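Local coordinates for protein cycloalternan-forming enzyme (Listeria monocytogenes serovar 1/2a, PDB 5F7U) that belongs to glycoside hydrolase family 31, binds glycan and magnesium ions, and combines a TIM barrel with several beta domains, among them a family 6 carbohydrate-binding module, at residues V886-A891 with Q929-N934; E873-V878 with Y919-A924; G84-G89 with F111-T116; V53-N58 with D90-T95; A249-G254 with V292-Y297. The protein carries 1 engineered substitution. One frame throughout, in Å; residues are numbered along the deposited sequence.

Overall arrangement
Four of the five contacts are antiparallel strand pairs; contact 3 sets a loop against a strand. Contacts 1 and 2, with centres 11 Å apart, hold facing sheets of one beta sandwich; Val920 and Ile931 meet between them. Contact 2 is buried, whereas contact 1 ends in an exposed turn from which an aspartate carboxylate accepts a backbone N-H of the other strand. Contacts 3 and 4 lie across the chain's centre from that pair: contact 4 is a partly buried strand pair with one polar and one mainly apolar face, contact 3 an aromatic and aliphatic contact beside it. Contact 5, wholly buried and nearest the chain's centre, pairs a short ladder with aromatic packing; Glu248, just before its first segment, holds two hydroxyls of the second.

Contact 1. Residues V886-A891 with Q929-N934; sequences VTIDGA and QAIVLN
Thr887 and Val932 form a hydrogen-bonded pair between the antiparallel strands 886-888 and 929-934, whose axes approach to 4.7 Å with directions 170° apart. Both backbone bonds of the pair, Thr887 N to Val932 O and Val932 N to Thr887 O, measure 2.9 Å, and the non-hydrogen-bonded pairs Val886-Leu933 and Ile888-Ile931 flank it. This ladder belongs to one sheet of a beta sandwich. Val886, Ile888, Ile931 and Leu933 project into the interior, toward Met876, Val878 and Val920 of the facing sheet. There Ile888 and Ile931 lie side by side, each with CG1 swung beside its own backbone N, and the two CG1 atoms are 4.0 Å apart. On the other face the hydroxyl of Thr887 occupies the position between backbone N and carbonyl carbon, which lays OG1 alongside Val932 CB at 3.5 Å. Two waters also bind this hydroxyl: one ties it to Gly890 N and Ala930 O, the other to Asn934 OD1. Past Ile888 the chain reverses through a type I' turn, and Asp889 extends the ladder with its side chain. Its backbone N donates to Ala930 O at 2.8 Å. In return Ala930 N reaches Asp889 OD1, also at 2.8 Å, along a nearly straight line (171° at the hydrogen) that arrives 36° out of the carboxylate plane.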
# COMPACT_ATOMS: atom_id res chain seq x y z
N VAL A 886 -26.87 26.72 21.69
CA VAL A 886 -25.94 25.61 21.94
C VAL A 886 -25.71 25.57 23.44
O VAL A 886 -25.49 26.60 24.05
CB VAL A 886 -24.61 25.76 21.17
CG1 VAL A 886 -23.66 24.60 21.48
CG2 VAL A 886 -24.85 25.82 19.67
N THR A 887 -25.78 24.37 24.02
CA THR A 887 -25.49 24.19 25.43
C THR A 887 -24.31 23.25 25.64
O THR A 887 -24.03 22.38 24.80
CB THR A 887 -26.69 23.60 26.20
OG1 THR A 887 -27.05 22.36 25.59
CG2 THR A 887 -27.88 24.56 26.18
N ILE A 888 -23.61 23.46 26.75
CA ILE A 888 -22.59 22.53 27.19
C ILE A 888 -22.93 22.23 28.63
O ILE A 888 -23.02 23.15 29.45
CB ILE A 888 -21.16 23.09 27.05
CG1 ILE A 888 -20.87 23.46 25.58
CG2 ILE A 888 -20.15 22.06 27.56
CD1 ILE A 888 -19.46 23.97 25.30
N ASP A 889 -23.14 20.95 28.93
CA ASP A 889 -23.61 20.50 30.25
C ASP A 889 -24.91 21.21 30.69
O ASP A 889 -25.10 21.49 31.88
CB ASP A 889 -22.48 20.59 31.30
CG ASP A 889 -21.32 19.62 31.01
OD1 ASP A 889 -21.55 18.59 30.35
OD2 ASP A 889 -20.18 19.89 31.46
N GLY A 890 -25.78 21.49 29.72
CA GLY A 890 -27.07 22.15 29.96
C GLY A 890 -27.02 23.67 29.97
O GLY A 890 -28.07 24.32 29.92
N ALA A 891 -25.82 24.24 30.07
CA ALA A 891 -25.63 25.68 30.19
C ALA A 891 -25.41 26.30 28.82
O ALA A 891 -24.58 25.81 28.04
CB ALA A 891 -24.45 26.00 31.11
N GLN A 929 -18.03 16.24 28.80
CA GLN A 929 -18.89 17.41 28.55
C GLN A 929 -19.94 17.06 27.52
O GLN A 929 -19.63 16.48 26.48
CB GLN A 929 -18.07 18.62 28.08
CG GLN A 929 -17.14 19.17 29.17
CD GLN A 929 -16.40 20.39 28.70
OE1 GLN A 929 -15.31 20.30 28.14
NE2 GLN A 929 -16.99 21.56 28.92
N ALA A 930 -21.18 17.42 27.82
CA ALA A 930 -22.31 17.11 26.95
C ALA A 930 -22.71 18.34 26.13
O ALA A 930 -23.27 19.29 26.67
CB ALA A 930 -23.48 16.58 27.77
N ILE A 931 -22.41 18.32 24.83
CA ILE A 931 -22.67 19.45 23.93
C ILE A 931 -23.97 19.15 23.19
O ILE A 931 -24.13 18.06 22.65
CB ILE A 931 -21.51 19.67 22.91
CG1 ILE A 931 -20.19 20.00 23.64
CG2 ILE A 931 -21.87 20.75 21.89
CD1 ILE A 931 -18.96 19.91 22.75
N VAL A 932 -24.90 20.10 23.19
CA VAL A 932 -26.14 19.95 22.42
C VAL A 932 -26.34 21.16 21.51
O VAL A 932 -26.30 22.31 21.99
CB VAL A 932 -27.38 19.73 23.32
CG1 VAL A 932 -28.62 19.53 22.47
CG2 VAL A 932 -27.19 18.52 24.23
N LEU A 933 -26.54 20.90 20.22
CA LEU A 933 -26.95 21.92 19.26
C LEU A 933 -28.46 21.83 19.10
O LEU A 933 -28.98 20.77 18.73
CB LEU A 933 -26.26 21.72 17.90
CG LEU A 933 -24.77 22.01 17.73
CD1 LEU A 933 -23.88 21.07 18.54
CD2 LEU A 933 -24.42 21.85 16.25
N ASN A 934 -29.14 22.94 19.38
CA ASN A 934 -30.62 23.00 19.27
C ASN A 934 -31.09 23.76 18.06
O ASN A 934 -30.44 24.70 17.61
CB ASN A 934 -31.22 23.65 20.51
CG ASN A 934 -30.95 22.88 21.78
OD1 ASN A 934 -30.26 23.37 22.68
ND2 ASN A 934 -31.47 21.66 21.85
O HOH W 1 -25.78 20.47 27.00
O HOH W 2 -29.72 21.86 25.30

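Contact 2. Residues E873-V878 with Y919-A924; sequences ETTMQV and YVKAAA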
# COMPACT_ATOMS: atom_id res chain seq x y z
N GLU A 873 -8.47 22.87 24.78
CA GLU A 873 -9.66 23.49 24.20
C GLU A 873 -10.01 22.74 22.91
O GLU A 873 -9.13 22.30 22.17
CB GLU A 873 -9.34 24.95 23.90
CG GLU A 873 -10.37 25.78 23.14
CD GLU A 873 -9.90 27.22 23.01
OE1 GLU A 873 -9.98 27.95 24.02
OE2 GLU A 873 -9.43 27.62 21.93
N THR A 874 -11.30 22.53 22.67
CA THR A 874 -11.73 21.84 21.47
C THR A 874 -12.75 22.68 20.71
O THR A 874 -13.54 23.37 21.31
CB THR A 874 -12.35 20.45 21.78
OG1 THR A 874 -13.37 20.60 22.77
CG2 THR A 874 -11.32 19.47 22.30
N THR A 875 -12.71 22.59 19.38
CA THR A 875 -13.71 23.23 18.54
C THR A 875 -14.39 22.15 17.69
O THR A 875 -13.73 21.45 16.94
CB THR A 875 -13.09 24.29 17.61
OG1 THR A 875 -12.42 25.30 18.38
CG2 THR A 875 -14.17 24.96 16.74
N MET A 876 -15.71 22.02 17.83
CA MET A 876 -16.46 21.19 16.90
C MET A 876 -16.80 22.02 15.66
O MET A 876 -17.16 23.20 15.79
CB MET A 876 -17.78 20.68 17.51
CG MET A 876 -17.69 19.97 18.86
SD MET A 876 -16.61 18.53 18.90
CE MET A 876 -17.38 17.45 17.71
N GLN A 877 -16.70 21.42 14.48
CA GLN A 877 -17.31 22.00 13.29
C GLN A 877 -18.37 21.03 12.79
O GLN A 877 -18.06 20.03 12.13
CB GLN A 877 -16.29 22.28 12.18
CG GLN A 877 -15.25 23.36 12.50
CD GLN A 877 -14.33 23.65 11.33
OE1 GLN A 877 -14.08 22.78 10.47
NE2 GLN A 877 -13.81 24.88 11.28
N VAL A 878 -19.62 21.34 13.09
CA VAL A 878 -20.73 20.43 12.81
C VAL A 878 -21.45 20.87 11.54
O VAL A 878 -21.94 22.01 11.46
CB VAL A 878 -21.74 20.37 13.99
CG1 VAL A 878 -22.78 19.29 13.77
CG2 VAL A 878 -21.03 20.16 15.32
N TYR A 919 -19.59 26.06 14.53
CA TYR A 919 -18.40 25.92 15.37
C TYR A 919 -18.84 25.95 16.82
O TYR A 919 -19.64 26.81 17.19
CB TYR A 919 -17.41 27.07 15.17
CG TYR A 919 -16.77 27.27 13.80
CD1 TYR A 919 -17.31 26.71 12.63
CD2 TYR A 919 -15.66 28.10 13.67
CE1 TYR A 919 -16.73 26.93 11.39
CE2 TYR A 919 -15.08 28.34 12.43
CZ TYR A 919 -15.62 27.76 11.30
OH TYR A 919 -15.06 27.99 10.07
N VAL A 920 -18.34 25.02 17.64
CA VAL A 920 -18.63 25.02 19.09
C VAL A 920 -17.31 24.87 19.86
O VAL A 920 -16.61 23.86 19.71
CB VAL A 920 -19.61 23.89 19.51
CG1 VAL A 920 -19.89 23.93 21.02
CG2 VAL A 920 -20.92 23.98 18.74
N LYS A 921 -16.97 25.88 20.66
CA LYS A 921 -15.77 25.84 21.49
C LYS A 921 -16.11 25.38 22.89
O LYS A 921 -16.97 25.98 23.55
CB LYS A 921 -15.10 27.21 21.54
CG LYS A 921 -13.78 27.24 22.31
CD LYS A 921 -13.17 28.63 22.26
CE LYS A 921 -12.50 28.93 20.93
NZ LYS A 921 -11.72 30.20 20.98
N ALA A 922 -15.44 24.31 23.33
CA ALA A 922 -15.53 23.81 24.71
C ALA A 922 -14.17 23.98 25.36
O ALA A 922 -13.15 23.73 24.74
CB ALA A 922 -15.93 22.34 24.73
N ALA A 923 -14.18 24.44 26.61
CA ALA A 923 -12.95 24.59 27.38
C ALA A 923 -12.33 23.22 27.70
O ALA A 923 -13.04 22.21 27.71
CB ALA A 923 -13.23 25.38 28.66
N ALA A 924 -11.03 23.18 27.95
CA ALA A 924 -10.37 21.97 28.44
C ALA A 924 -10.90 21.66 29.84
O ALA A 924 -10.91 22.53 30.71
CB ALA A 924 -8.86 22.14 28.48
O HOH W 3 -10.14 30.49 23.50
O HOH W 4 -12.08 20.66 25.31
O HOH W 5 -15.91 21.30 21.37
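Backbone bonds between Thr874 and Ala922, and between Met876 and Val920, join strands 874-878 and 919-922 in antiparallel register. Thr874 N donates to Ala922 O at 3.0 Å, and Met876 N to Val920 O at 2.8 Å; each bond has its reciprocal. Charge pairing occupies one end. Glu873 reaches out extended to lie across the Lys921 chain, which bends at chi3 (-77°) to bring NZ within 3.6 Å of Glu873 OE2, a rather long salt bridge. A water accepting from NZ donates to the other carboxylate oxygen, Glu873 OE1, at 2.6 Å. The ammonium is further gripped by the carbonyls of Phe902 and Ala905 and makes a cation-pi contact with the Phe902 ring, so several partners compensate its burial. Aromatic contact marks the other end. Gln877 runs beside Tyr919, its CG over the ring face, 4.3 Å from the centroid, as a CH-pi contact. Farther along, Gln877 NE2 stands 3.4 Å from Tyr919 CZ, toward the rim, with amide and ring planes 39° apart. Bonds from NE2 to Tyr810 O and to OE1 from Arg829 NE fix the rotation of that amide. Apolar packing fills the opposite face, where Met876 CB meets Val920 CB at 4.2 Å and both side chains touch Ile931. Two facing sheets joined through such an aliphatic layer make a classic beta sandwich.

Contact 3. Residues G84-G89 with F111-T116; sequences GKFEKG and FTFYVT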
# COMPACT_ATOMS: atom_id res chain seq x y z
N GLY A 84 18.60 -36.12 -24.33
CA GLY A 84 17.33 -36.78 -24.58
C GLY A 84 16.35 -36.58 -23.44
O GLY A 84 16.53 -35.70 -22.57
N LYS A 85 15.30 -37.40 -23.45
CA LYS A 85 14.21 -37.34 -22.46
C LYS A 85 14.35 -38.46 -21.45
O LYS A 85 14.98 -39.48 -21.73
CB LYS A 85 12.85 -37.56 -23.13
CG LYS A 85 12.43 -36.53 -24.15
CD LYS A 85 11.31 -37.14 -24.97
CE LYS A 85 10.71 -36.12 -25.93
NZ LYS A 85 9.84 -36.80 -26.93
N PHE A 86 13.70 -38.30 -20.30
CA PHE A 86 13.81 -39.25 -19.21
C PHE A 86 12.47 -39.61 -18.59
O PHE A 86 11.45 -38.97 -18.87
CB PHE A 86 14.78 -38.70 -18.15
CG PHE A 86 16.15 -38.49 -18.68
CD1 PHE A 86 17.02 -39.57 -18.84
CD2 PHE A 86 16.58 -37.21 -19.06
CE1 PHE A 86 18.30 -39.39 -19.38
CE2 PHE A 86 17.85 -37.02 -19.60
CZ PHE A 86 18.71 -38.11 -19.75
N GLU A 87 12.48 -40.68 -17.80
CA GLU A 87 11.29 -41.12 -17.06
C GLU A 87 11.32 -40.65 -15.62
O GLU A 87 12.39 -40.41 -15.06
CB GLU A 87 11.20 -42.63 -17.11
CG GLU A 87 10.96 -43.19 -18.50
CD GLU A 87 11.16 -44.69 -18.53
OE1 GLU A 87 10.34 -45.42 -17.96
OE2 GLU A 87 12.16 -45.14 -19.13
N LYS A 88 10.12 -40.56 -15.02
CA LYS A 88 9.99 -40.22 -13.60
C LYS A 88 10.84 -41.18 -12.79
O LYS A 88 10.75 -42.40 -12.99
CB LYS A 88 8.52 -40.31 -13.17
CG LYS A 88 8.28 -40.02 -11.69
CD LYS A 88 6.90 -40.49 -11.29
CE LYS A 88 6.58 -40.11 -9.85
NZ LYS A 88 5.27 -40.70 -9.47
N GLY A 89 11.66 -40.64 -11.89
CA GLY A 89 12.54 -41.44 -11.04
C GLY A 89 13.98 -41.58 -11.54
O GLY A 89 14.84 -42.01 -10.79
N PHE A 111 27.15 -32.83 -11.90
CA PHE A 111 25.83 -32.28 -11.56
C PHE A 111 24.79 -33.39 -11.60
O PHE A 111 24.81 -34.26 -12.48
CB PHE A 111 25.44 -31.17 -12.56
CG PHE A 111 26.47 -30.09 -12.70
CD1 PHE A 111 26.66 -29.14 -11.68
CD2 PHE A 111 27.25 -30.00 -13.86
CE1 PHE A 111 27.61 -28.11 -11.83
CE2 PHE A 111 28.19 -28.97 -14.01
CZ PHE A 111 28.36 -28.03 -13.00
N THR A 112 23.89 -33.38 -10.62
CA THR A 112 22.85 -34.41 -10.56
C THR A 112 21.49 -33.77 -10.70
O THR A 112 21.27 -32.68 -10.15
CB THR A 112 22.96 -35.24 -9.25
OG1 THR A 112 24.21 -35.94 -9.23
CG2 THR A 112 21.79 -36.27 -9.10
N PHE A 113 20.59 -34.41 -11.45
CA PHE A 113 19.17 -34.05 -11.38
C PHE A 113 18.31 -35.29 -11.27
O PHE A 113 18.72 -36.38 -11.70
CB PHE A 113 18.71 -33.11 -12.53
CG PHE A 113 18.81 -33.70 -13.93
CD1 PHE A 113 17.76 -34.44 -14.49
CD2 PHE A 113 19.94 -33.45 -14.71
CE1 PHE A 113 17.86 -34.93 -15.80
CE2 PHE A 113 20.05 -33.93 -16.02
CZ PHE A 113 19.00 -34.68 -16.57
N TYR A 114 17.14 -35.12 -10.66
CA TYR A 114 16.19 -36.21 -10.45
C TYR A 114 14.93 -35.88 -11.23
O TYR A 114 14.33 -34.82 -11.05
CB TYR A 114 15.87 -36.38 -8.97
CG TYR A 114 17.09 -36.52 -8.09
CD1 TYR A 114 17.65 -37.79 -7.82
CD2 TYR A 114 17.68 -35.39 -7.49
CE1 TYR A 114 18.77 -37.90 -7.01
CE2 TYR A 114 18.80 -35.51 -6.68
CZ TYR A 114 19.33 -36.76 -6.44
OH TYR A 114 20.44 -36.87 -5.62
N VAL A 115 14.52 -36.80 -12.08
CA VAL A 115 13.43 -36.54 -13.02
C VAL A 115 12.09 -36.78 -12.32
O VAL A 115 11.85 -37.84 -11.73
CB VAL A 115 13.61 -37.36 -14.30
CG1 VAL A 115 12.45 -37.11 -15.26
CG2 VAL A 115 14.94 -36.99 -14.97
N THR A 116 11.23 -35.78 -12.40
CA THR A 116 10.01 -35.73 -11.61
C THR A 116 8.74 -35.84 -12.44
O THR A 116 8.75 -35.68 -13.67
CB THR A 116 9.97 -34.39 -10.85
OG1 THR A 116 10.12 -33.32 -11.80
CG2 THR A 116 11.10 -34.30 -9.81
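A loop packing beside an interruption in strand 106-129 brings Phe86 and Val115 together: residues 84-89, between strands 76-84 and 91-100, fold against residues 111-116 in the beta domain near the N terminus, probably the E-set-like one. Val115 has the largest share of the contact. One methyl, CG2, presses on Phe86 CB at 3.6 Å, while CG1 lies 3.3 Å from Glu87 O, so the branched side chain nestles into the loop backbone. Phe86 also meets Phe113 in an offset edge-to-face pair: the edge of Phe113 is directed toward the face of Phe86, with centroids 5.9 Å apart and planes at 70°. Ile92 and Val36 touch both rings. Beyond the rings, Gly89 N donates to Val115 O at 2.8 Å in an almost straight bond (174°). Lys88 stretches away to a salt bridge with Glu119. With a single hydrogen bond linking the two segments, their association rests chiefly on aromatic and aliphatic contact, and that bond fixes where the loop meets the strand.

Contact 4. Residues V53-N58 with D90-T95; sequences VEWTKN and DEITYT
Lys57 lies side by side with Ile92, and its aliphatic part can be traced along that neighbour. CB sits 3.8 Å from Ile92 CD1, and CG is closer to the same methyl, at 3.6 Å. CD lies between that methyl and Asp90 OD2, about equally near to each, after which the chain bends at chi3 (77°). The tip, NZ, stops 4.6 Å from Asp90 OD2; a water that accepts from NZ lies 2.7 Å from that oxygen, which also receives Glu87 N. Strands 53-57 and 91-95 pair antiparallel here, in a beta domain near the N terminus, consistent with the E-set assignment of the first strand, with Glu54-Thr95 and Thr56-Thr93 as hydrogen-bonded pairs. In the non-hydrogen-bonded pair beside them, Trp55 CB meets Tyr94 CB at 3.6 Å. Trp55 NE1 turns to Glu63 O. At the ladder's end Asn58 clasps the other strand: OD1 accepts Glu91 N at 2.9 Å. Its ND2 donates to Asp90 OD1 at 3.1 Å, the acceptor lying in the amide plane but approached from 48° above the carboxylate.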
# COMPACT_ATOMS: atom_id res chain seq x y z
N VAL A 53 29.95 -34.98 -23.02
CA VAL A 53 29.36 -35.15 -21.71
C VAL A 53 29.57 -36.60 -21.29
O VAL A 53 29.25 -37.52 -22.05
CB VAL A 53 27.85 -34.81 -21.71
CG1 VAL A 53 27.27 -34.96 -20.31
CG2 VAL A 53 27.64 -33.40 -22.25
N GLU A 54 30.13 -36.78 -20.10
CA GLU A 54 30.26 -38.07 -19.46
C GLU A 54 29.20 -38.18 -18.38
O GLU A 54 29.02 -37.26 -17.59
CB GLU A 54 31.66 -38.23 -18.90
CG GLU A 54 32.70 -38.24 -20.00
CD GLU A 54 34.12 -38.39 -19.50
OE1 GLU A 54 34.33 -38.60 -18.28
OE2 GLU A 54 35.04 -38.30 -20.34
N TRP A 55 28.48 -39.30 -18.34
CA TRP A 55 27.27 -39.32 -17.52
C TRP A 55 26.78 -40.70 -17.17
O TRP A 55 27.17 -41.69 -17.81
CB TRP A 55 26.15 -38.50 -18.20
CG TRP A 55 25.62 -39.03 -19.50
CD1 TRP A 55 26.31 -39.23 -20.67
CD2 TRP A 55 24.27 -39.38 -19.78
NE1 TRP A 55 25.48 -39.71 -21.65
CE2 TRP A 55 24.21 -39.79 -21.14
CE3 TRP A 55 23.09 -39.37 -19.02
CZ2 TRP A 55 23.02 -40.22 -21.75
CZ3 TRP A 55 21.90 -39.80 -19.62
CH2 TRP A 55 21.87 -40.21 -20.98
N THR A 56 25.96 -40.76 -16.12
CA THR A 56 25.32 -41.99 -15.66
C THR A 56 23.82 -41.77 -15.57
O THR A 56 23.36 -40.64 -15.34
CB THR A 56 25.85 -42.47 -14.29
OG1 THR A 56 25.63 -41.45 -13.31
CG2 THR A 56 27.34 -42.80 -14.34
N LYS A 57 23.07 -42.84 -15.76
CA LYS A 57 21.63 -42.82 -15.55
C LYS A 57 21.34 -43.95 -14.59
O LYS A 57 21.65 -45.10 -14.89
CB LYS A 57 20.88 -43.04 -16.87
CG LYS A 57 19.38 -43.25 -16.68
CD LYS A 57 18.61 -43.10 -17.97
CE LYS A 57 18.72 -44.29 -18.89
NZ LYS A 57 17.57 -44.21 -19.83
N ASN A 58 20.76 -43.60 -13.44
CA ASN A 58 20.47 -44.57 -12.37
C ASN A 58 21.71 -45.38 -11.98
O ASN A 58 21.65 -46.59 -11.73
CB ASN A 58 19.28 -45.46 -12.76
CG ASN A 58 18.05 -44.64 -13.10
OD1 ASN A 58 17.73 -43.68 -12.40
ND2 ASN A 58 17.37 -45.00 -14.18
N ASP A 90 14.23 -41.24 -12.81
CA ASP A 90 15.59 -41.31 -13.35
C ASP A 90 16.48 -40.33 -12.60
O ASP A 90 16.10 -39.18 -12.37
CB ASP A 90 15.65 -41.03 -14.85
CG ASP A 90 15.13 -42.18 -15.71
OD1 ASP A 90 15.01 -43.33 -15.22
OD2 ASP A 90 14.85 -41.93 -16.89
N GLU A 91 17.66 -40.81 -12.21
CA GLU A 91 18.64 -39.99 -11.53
C GLU A 91 19.80 -39.84 -12.49
O GLU A 91 20.47 -40.82 -12.83
CB GLU A 91 19.07 -40.66 -10.22
CG GLU A 91 20.19 -39.91 -9.50
CD GLU A 91 20.68 -40.60 -8.23
OE1 GLU A 91 21.85 -40.38 -7.87
OE2 GLU A 91 19.92 -41.35 -7.59
N ILE A 92 20.02 -38.61 -12.96
CA ILE A 92 21.05 -38.37 -13.96
C ILE A 92 22.20 -37.60 -13.33
O ILE A 92 21.97 -36.59 -12.67
CB ILE A 92 20.48 -37.59 -15.17
CG1 ILE A 92 19.19 -38.25 -15.73
CG2 ILE A 92 21.54 -37.31 -16.23
CD1 ILE A 92 19.20 -39.75 -15.95
N THR A 93 23.43 -38.09 -13.52
CA THR A 93 24.63 -37.37 -13.07
C THR A 93 25.59 -37.19 -14.25
O THR A 93 25.88 -38.16 -14.95
CB THR A 93 25.31 -38.10 -11.90
OG1 THR A 93 24.40 -38.16 -10.79
CG2 THR A 93 26.61 -37.39 -11.47
N TYR A 94 26.08 -35.97 -14.46
CA TYR A 94 26.92 -35.69 -15.63
C TYR A 94 28.04 -34.71 -15.33
O TYR A 94 27.96 -33.91 -14.40
CB TYR A 94 26.07 -35.18 -16.82
CG TYR A 94 25.44 -33.81 -16.62
CD1 TYR A 94 26.13 -32.64 -17.00
CD2 TYR A 94 24.17 -33.67 -16.04
CE1 TYR A 94 25.57 -31.37 -16.80
CE2 TYR A 94 23.61 -32.41 -15.83
CZ TYR A 94 24.31 -31.27 -16.21
OH TYR A 94 23.75 -30.01 -16.03
N THR A 95 29.08 -34.78 -16.17
CA THR A 95 30.22 -33.88 -16.13
C THR A 95 30.41 -33.41 -17.57
O THR A 95 30.41 -34.23 -18.50
CB THR A 95 31.47 -34.62 -15.61
OG1 THR A 95 31.23 -35.08 -14.27
CG2 THR A 95 32.73 -33.72 -15.60
O HOH W 6 23.11 -41.74 -12.16
O HOH W 7 14.73 -43.57 -19.07

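Contact 5. Residues A249-G254 with V292-Y297; sequences AFYGFG and VSANKY
Tyr251 and Val292 form the hydrogen-bonded pair of a short antiparallel ladder, with Tyr251 N to Val292 O at 2.8 Å and Val292 N to Tyr251 O at 2.9 Å, beside the non-hydrogen-bonded pair Phe250-Ser293. A longer bond, Ala294 N to Ala249 O at 3.3 Å, carries the pairing into the turn. The Tyr251 ring presents its edge to Ala294 CB, which lies 3.8 Å from CE2, and its hydroxyl goes on to bond Arg734 O. This pairing lies in the galactose mutarotase-like beta domain of family 31 enzymes; Tyr251 and Val292 both touch Thr622 of helix 607-622, in the TIM-barrel domain. On the opposite face Phe250 meets Tyr297 at its own edge: Tyr297 OH lies in the plane of the Phe250 ring, 3.8 Å from CE1. Ser293 CB sits over one face of the Tyr297 ring, toward its rim. Both hydroxyls, Ser293 OG and Tyr297 OH, are hydrogen-bonded to Glu248 OE2, so one carboxylate oxygen helps to position both side chains. Ser293 OG, anti to its own N (chi1 163°), also accepts Asn295 N at 2.9 Å in an ST turn. A water accepts from Ala249 N and donates to Asn295 OD1 at 3.0 Å.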
# COMPACT_ATOMS: atom_id res chain seq x y z
N ALA A 249 -12.86 -11.00 -8.34
CA ALA A 249 -11.69 -10.11 -8.42
C ALA A 249 -10.65 -10.52 -7.37
O ALA A 249 -11.01 -10.98 -6.27
CB ALA A 249 -12.11 -8.67 -8.21
N PHE A 250 -9.37 -10.34 -7.72
CA PHE A 250 -8.27 -10.77 -6.86
C PHE A 250 -7.28 -9.64 -6.63
O PHE A 250 -6.68 -9.14 -7.60
CB PHE A 250 -7.52 -11.95 -7.50
CG PHE A 250 -8.40 -13.14 -7.76
CD1 PHE A 250 -8.79 -13.98 -6.71
CD2 PHE A 250 -8.81 -13.44 -9.07
CE1 PHE A 250 -9.58 -15.11 -6.96
CE2 PHE A 250 -9.61 -14.57 -9.33
CZ PHE A 250 -9.99 -15.40 -8.27
N TYR A 251 -7.12 -9.28 -5.37
CA TYR A 251 -6.37 -8.09 -5.00
C TYR A 251 -5.15 -8.43 -4.18
O TYR A 251 -5.12 -9.45 -3.51
CB TYR A 251 -7.26 -7.18 -4.15
CG TYR A 251 -8.59 -6.84 -4.79
CD1 TYR A 251 -8.67 -6.01 -5.90
CD2 TYR A 251 -9.78 -7.32 -4.23
CE1 TYR A 251 -9.92 -5.67 -6.45
CE2 TYR A 251 -11.02 -6.99 -4.77
CZ TYR A 251 -11.08 -6.16 -5.87
OH TYR A 251 -12.31 -5.85 -6.42
N GLY A 252 -4.16 -7.54 -4.20
CA GLY A 252 -3.00 -7.66 -3.32
C GLY A 252 -1.79 -8.21 -4.05
O GLY A 252 -1.34 -7.63 -5.02
N PHE A 253 -1.31 -9.38 -3.59
CA PHE A 253 -0.09 -10.03 -4.11
C PHE A 253 1.19 -9.24 -3.87
O PHE A 253 2.19 -9.40 -4.58
CB PHE A 253 -0.20 -10.41 -5.60
CG PHE A 253 -1.41 -11.26 -5.94
CD1 PHE A 253 -2.63 -10.67 -6.26
CD2 PHE A 253 -1.30 -12.66 -5.98
CE1 PHE A 253 -3.74 -11.44 -6.61
CE2 PHE A 253 -2.42 -13.45 -6.36
CZ PHE A 253 -3.64 -12.84 -6.67
N GLY A 254 1.18 -8.38 -2.85
CA GLY A 254 2.27 -7.44 -2.66
C GLY A 254 2.00 -6.13 -3.36
O GLY A 254 0.86 -5.65 -3.39
N VAL A 292 -6.44 -11.09 -1.54
CA VAL A 292 -7.80 -10.95 -1.00
C VAL A 292 -8.77 -10.98 -2.16
O VAL A 292 -8.56 -10.26 -3.15
CB VAL A 292 -7.94 -9.63 -0.21
CG1 VAL A 292 -9.41 -9.39 0.18
CG2 VAL A 292 -7.05 -9.65 1.02
N SER A 293 -9.81 -11.81 -2.04
CA SER A 293 -10.86 -11.85 -3.05
C SER A 293 -12.07 -11.06 -2.58
O SER A 293 -12.42 -11.11 -1.40
CB SER A 293 -11.26 -13.29 -3.35
OG SER A 293 -12.51 -13.33 -4.02
N ALA A 294 -12.72 -10.37 -3.52
CA ALA A 294 -13.96 -9.70 -3.21
C ALA A 294 -15.11 -10.68 -2.90
O ALA A 294 -16.18 -10.26 -2.45
CB ALA A 294 -14.33 -8.73 -4.33
N ASN A 295 -14.88 -11.99 -3.09
CA ASN A 295 -15.78 -13.03 -2.57
C ASN A 295 -15.60 -13.34 -1.09
O ASN A 295 -16.12 -14.34 -0.59
CB ASN A 295 -15.73 -14.29 -3.44
CG ASN A 295 -16.43 -14.08 -4.77
OD1 ASN A 295 -16.90 -12.97 -5.04
ND2 ASN A 295 -16.49 -15.11 -5.60
N LYS A 296 -14.86 -12.47 -0.40
CA LYS A 296 -14.83 -12.41 1.08
C LYS A 296 -13.93 -13.48 1.72
O LYS A 296 -14.27 -14.06 2.77
CB LYS A 296 -16.24 -12.45 1.68
CG LYS A 296 -17.14 -11.34 1.18
CD LYS A 296 -18.43 -11.31 1.97
CE LYS A 296 -19.31 -10.20 1.42
NZ LYS A 296 -20.60 -10.11 2.15
N TYR A 297 -12.77 -13.71 1.11
CA TYR A 297 -11.74 -14.52 1.74
C TYR A 297 -10.38 -14.02 1.27
O TYR A 297 -10.27 -13.37 0.23
CB TYR A 297 -11.93 -16.03 1.45
CG TYR A 297 -11.65 -16.36 -0.00
CD1 TYR A 297 -12.65 -16.21 -0.96
CD2 TYR A 297 -10.38 -16.75 -0.42
CE1 TYR A 297 -12.40 -16.45 -2.30
CE2 TYR A 297 -10.10 -16.99 -1.77
CZ TYR A 297 -11.14 -16.85 -2.69
OH TYR A 297 -10.88 -17.07 -4.01
O HOH W 8 -14.90 -11.05 -6.23